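Local structure of CG4930 (Drosophila melanogaster, 3ISM) at residues C[25-36]-C[58-69]. The protein inhibits the mitochondrial nuclease endonuclease G by forming a complex with it, and may have ribonuclease inhibitor activity. The protein carries 1 engineered substitution. Numbering follows the deposited sequence.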
loop_
_atom_site.group_PDB
_atom_site.type_symbol
_atom_site.label_atom_id
_atom_site.label_comp_id
_atom_site.label_asym_id
_atom_site.label_seq_id
_atom_site.Cartn_x
_atom_site.Cartn_y
_atom_site.Cartn_z
ATOM N N TYR C 25 -35.440 22.735 8.798
ATOM C CA TYR C 25 -34.913 21.623 9.571
ATOM C C TYR C 25 -35.903 21.295 10.667
ATOM O O TYR C 25 -35.660 21.555 11.837
ATOM C CB TYR C 25 -33.553 21.976 10.170
ATOM C CG TYR C 25 -32.470 22.172 9.140
ATOM C CD1 TYR C 25 -31.511 21.184 8.917
ATOM C CD2 TYR C 25 -32.395 23.349 8.394
ATOM C CE1 TYR C 25 -30.513 21.365 7.974
ATOM C CE2 TYR C 25 -31.413 23.530 7.449
ATOM C CZ TYR C 25 -30.473 22.538 7.246
ATOM O OH TYR C 25 -29.486 22.732 6.308
ATOM N N THR C 26 -37.027 20.725 10.261
ATOM C CA THR C 26 -38.134 20.451 11.156
ATOM C C THR C 26 -37.918 19.174 11.960
ATOM O O THR C 26 -37.737 18.095 11.401
ATOM C CB THR C 26 -39.429 20.326 10.354
ATOM O OG1 THR C 26 -39.598 21.499 9.555
ATOM C CG2 THR C 26 -40.629 20.162 11.270
ATOM N N ILE C 27 -37.931 19.305 13.280
ATOM C CA ILE C 27 -37.950 18.144 14.145
ATOM C C ILE C 27 -39.241 18.178 14.962
ATOM O O ILE C 27 -39.397 19.013 15.850
ATOM C CB ILE C 27 -36.697 18.072 15.059
ATOM C CG1 ILE C 27 -35.423 17.948 14.207
ATOM C CG2 ILE C 27 -36.817 16.901 16.040
ATOM C CD1 ILE C 27 -34.108 18.013 14.996
ATOM N N GLY C 28 -40.176 17.294 14.626
ATOM C CA GLY C 28 -41.459 17.230 15.333
ATOM C C GLY C 28 -41.336 16.547 16.686
ATOM O O GLY C 28 -40.375 15.808 16.942
ATOM N N LEU C 29 -42.319 16.782 17.550
ATOM C CA LEU C 29 -42.344 16.181 18.880
ATOM C C LEU C 29 -42.936 14.767 18.883
ATOM O O LEU C 29 -42.997 14.126 19.940
ATOM C CB LEU C 29 -43.135 17.066 19.856
ATOM C CG LEU C 29 -42.795 18.559 19.931
ATOM C CD1 LEU C 29 -43.897 19.323 20.662
ATOM C CD2 LEU C 29 -41.453 18.804 20.593
ATOM N N VAL C 30 -43.384 14.295 17.719
ATOM C CA VAL C 30 -44.019 12.975 17.598
ATOM C C VAL C 30 -42.964 11.855 17.606
ATOM O O VAL C 30 -43.008 10.975 18.463
ATOM C CB VAL C 30 -44.965 12.888 16.351
ATOM C CG1 VAL C 30 -45.490 11.475 16.155
ATOM C CG2 VAL C 30 -46.137 13.866 16.482
ATOM N N ASP C 31 -42.023 11.902 16.658
ATOM C CA ASP C 31 -40.850 11.013 16.667
ATOM C C ASP C 31 -39.573 11.817 16.419
ATOM O O ASP C 31 -39.010 11.765 15.323
ATOM C CB ASP C 31 -40.996 9.890 15.631
ATOM C CG ASP C 31 -40.030 8.718 15.872
ATOM O OD1 ASP C 31 -39.063 8.843 16.665
ATOM O OD2 ASP C 31 -40.235 7.659 15.246
ATOM N N PRO C 32 -39.098 12.542 17.450
ATOM C CA PRO C 32 -37.997 13.505 17.328
ATOM C C PRO C 32 -36.712 12.895 16.821
ATOM O O PRO C 32 -36.069 13.471 15.935
ATOM C CB PRO C 32 -37.785 13.998 18.767
ATOM C CG PRO C 32 -39.056 13.691 19.472
ATOM C CD PRO C 32 -39.602 12.457 18.833
ATOM N N VAL C 33 -36.337 11.751 17.385
ATOM C CA VAL C 33 -35.092 11.085 17.036
ATOM C C VAL C 33 -35.099 10.714 15.554
ATOM O O VAL C 33 -34.105 10.933 14.868
ATOM C CB VAL C 33 -34.851 9.823 17.897
ATOM C CG1 VAL C 33 -33.497 9.175 17.563
ATOM C CG2 VAL C 33 -34.925 10.163 19.377
ATOM N N LYS C 34 -36.219 10.177 15.066
ATOM C CA LYS C 34 -36.347 9.817 13.638
ATOM C C LYS C 34 -36.236 11.025 12.693
ATOM O O LYS C 34 -35.490 10.984 11.716
ATOM C CB LYS C 34 -37.633 9.020 13.385
ATOM C CG LYS C 34 -38.122 9.008 11.932
ATOM C CD LYS C 34 -39.508 8.362 11.814
ATOM C CE LYS C 34 -40.142 8.667 10.461
ATOM N NZ LYS C 34 -41.269 7.736 10.151
ATOM N N ASP C 35 -36.968 12.100 12.992
ATOM C CA ASP C 35 -36.836 13.363 12.243
ATOM C C ASP C 35 -35.386 13.862 12.234
ATOM O O ASP C 35 -34.881 14.302 11.199
ATOM C CB ASP C 35 -37.742 14.451 12.831
ATOM C CG ASP C 35 -39.224 14.161 12.639
ATOM O OD1 ASP C 35 -39.579 13.260 11.841
ATOM O OD2 ASP C 35 -40.037 14.851 13.284
ATOM N N TYR C 36 -34.730 13.768 13.392
ATOM C CA TYR C 36 -33.345 14.188 13.554
ATOM C C TYR C 36 -32.403 13.339 12.691
ATOM O O TYR C 36 -31.588 13.880 11.954
ATOM C CB TYR C 36 -32.897 14.146 15.034
ATOM C CG TYR C 36 -31.396 14.339 15.182
ATOM C CD1 TYR C 36 -30.837 15.606 15.145
ATOM C CD2 TYR C 36 -30.536 13.241 15.315
ATOM C CE1 TYR C 36 -29.454 15.791 15.257
ATOM C CE2 TYR C 36 -29.159 13.415 15.426
ATOM C CZ TYR C 36 -28.628 14.697 15.394
ATOM O OH TYR C 36 -27.270 14.886 15.480
ATOM N N ASN C 58 -25.067 22.679 7.452
ATOM C CA ASN C 58 -26.169 21.715 7.495
ATOM C C ASN C 58 -26.269 21.025 8.859
ATOM O O ASN C 58 -27.367 20.871 9.418
ATOM C CB ASN C 58 -26.027 20.665 6.383
ATOM C CG ASN C 58 -26.413 21.202 5.005
ATOM O OD1 ASN C 58 -26.901 22.334 4.872
ATOM N ND2 ASN C 58 -26.188 20.390 3.968
ATOM N N PHE C 59 -25.125 20.618 9.398
ATOM C CA PHE C 59 -25.126 20.018 10.727
ATOM C C PHE C 59 -25.446 21.048 11.797
ATOM O O PHE C 59 -26.201 20.744 12.724
ATOM C CB PHE C 59 -23.816 19.311 11.097
ATOM C CG PHE C 59 -23.864 18.694 12.487
ATOM C CD1 PHE C 59 -24.528 17.491 12.692
ATOM C CD2 PHE C 59 -23.313 19.348 13.587
ATOM C CE1 PHE C 59 -24.628 16.938 13.958
ATOM C CE2 PHE C 59 -23.400 18.787 14.871
ATOM C CZ PHE C 59 -24.052 17.584 15.055
ATOM N N ASP C 60 -24.861 22.244 11.696
ATOM C CA ASP C 60 -25.147 23.298 12.688
ATOM C C ASP C 60 -26.653 23.603 12.768
ATOM O O ASP C 60 -27.185 23.770 13.865
ATOM C CB ASP C 60 -24.351 24.567 12.384
ATOM C CG ASP C 60 -24.527 25.655 13.450
ATOM O OD1 ASP C 60 -25.659 26.129 13.685
ATOM O OD2 ASP C 60 -23.509 26.064 14.040
ATOM N N ARG C 61 -27.332 23.646 11.618
ATOM C CA ARG C 61 -28.781 23.837 11.585
ATOM C C ARG C 61 -29.570 22.630 12.104
ATOM O O ARG C 61 -30.628 22.790 12.686
ATOM C CB ARG C 61 -29.263 24.180 10.174
ATOM C CG ARG C 61 -28.914 25.584 9.681
ATOM C CD ARG C 61 -29.788 26.665 10.327
ATOM N NE ARG C 61 -31.218 26.530 10.011
ATOM C CZ ARG C 61 -31.792 26.966 8.887
ATOM N NH1 ARG C 61 -31.068 27.562 7.944
ATOM N NH2 ARG C 61 -33.098 26.796 8.698
ATOM N N THR C 62 -29.087 21.423 11.867
ATOM C CA THR C 62 -29.731 20.251 12.455
ATOM C C THR C 62 -29.543 20.211 13.988
ATOM O O THR C 62 -30.501 19.986 14.748
ATOM C CB THR C 62 -29.249 18.931 11.801
ATOM O OG1 THR C 62 -29.363 19.039 10.371
ATOM C CG2 THR C 62 -30.124 17.773 12.280
ATOM N N ALA C 63 -28.305 20.445 14.425
ATOM C CA ALA C 63 -27.983 20.525 15.836
ATOM C C ALA C 63 -28.869 21.538 16.570
ATOM O O ALA C 63 -29.364 21.247 17.661
ATOM C CB ALA C 63 -26.518 20.895 16.012
ATOM N N ALA C 64 -29.054 22.718 15.977
ATOM C CA ALA C 64 -29.801 23.805 16.615
ATOM C C ALA C 64 -31.267 23.435 16.764
ATOM O O ALA C 64 -31.902 23.746 17.781
ATOM C CB ALA C 64 -29.648 25.128 15.834
ATOM N N ALA C 65 -31.807 22.759 15.759
ATOM C CA ALA C 65 -33.180 22.266 15.839
ATOM C C ALA C 65 -33.333 21.176 16.919
ATOM O O ALA C 65 -34.337 21.132 17.647
ATOM C CB ALA C 65 -33.625 21.742 14.479
ATOM N N ALA C 66 -32.330 20.306 17.016
ATOM C CA ALA C 66 -32.323 19.268 18.039
ATOM C C ALA C 66 -32.278 19.870 19.440
ATOM O O ALA C 66 -33.042 19.457 20.302
ATOM C CB ALA C 66 -31.176 18.296 17.825
ATOM N N ARG C 67 -31.414 20.859 19.657
ATOM C CA ARG C 67 -31.312 21.524 20.963
ATOM C C ARG C 67 -32.608 22.217 21.395
ATOM O O ARG C 67 -32.957 22.198 22.581
ATOM C CB ARG C 67 -30.169 22.540 20.984
ATOM C CG ARG C 67 -28.807 21.907 20.921
ATOM C CD ARG C 67 -27.696 22.915 21.168
ATOM N NE ARG C 67 -27.725 24.046 20.252
ATOM C CZ ARG C 67 -27.048 24.084 19.110
ATOM N NH1 ARG C 67 -26.308 23.043 18.750
ATOM N NH2 ARG C 67 -27.120 25.159 18.327
ATOM N N ASP C 68 -33.291 22.845 20.437
ATOM C CA ASP C 68 -34.565 23.542 20.683
ATOM C C ASP C 68 -35.627 22.572 21.199
ATOM O O ASP C 68 -36.272 22.819 22.212
ATOM C CB ASP C 68 -35.061 24.190 19.391
ATOM C CG ASP C 68 -36.449 24.814 19.534
ATOM O OD1 ASP C 68 -36.678 25.571 20.508
ATOM O OD2 ASP C 68 -37.316 24.557 18.666
ATOM N N VAL C 69 -35.779 21.462 20.484
ATOM C CA VAL C 69 -36.753 20.430 20.793
ATOM C C VAL C 69 -36.471 19.725 22.130
ATOM O O VAL C 69 -37.391 19.471 22.904
ATOM C CB VAL C 69 -36.856 19.425 19.602
ATOM C CG1 VAL C 69 -37.490 18.127 20.017
ATOM C CG2 VAL C 69 -37.662 20.049 18.484
#
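Y25 offers one ring face to R61 and an edge to T62. CB of R61 stands over the centre of that face, 3.5 Å from the centroid and 10° off the normal, a CH-pi contact. The arginine chain bends at chi2 and chi3, which turns the guanidinium so that CD2 of Y25 lies over one of its faces, toward the rim, with the two planes inclined by 56°; NH2 comes 3.5 Å from CD2 of Y25 and also donates to the backbone oxygen of N23. At the ring edge, OG1 of T62 lies 3.4 Å from Y25 CD1. The same hydroxyl donates to N58 O, which accepts a second bond from T62 N on the opposite face of its carbonyl plane.

CG2 of T62, anti to the backbone N, points instead to Y36, touching CE1 of its ring at 3.6 Å. The hydroxyl of Y36 hydrogen-bonds to D98 on helix 81-102. Between the two tyrosines the contact illustrates a general principle, that alanines on a helix face let a loop side chain reach the backbone: I27 sends CD1 to A66 N (3.5 Å) and against the methyls of A65 and A66. V69 takes I27 on CG2, and on CG1 L29 and P32, the first residue of helix 32-36. A bond from G28 N to D35 OD2 (2.8 Å) ties the loop back to that helix.

The result is an antiparallel helix pair, its axes at 171°, with an N-terminal arm packed alongside, as part of the all-helical Ku C-terminal-like domain.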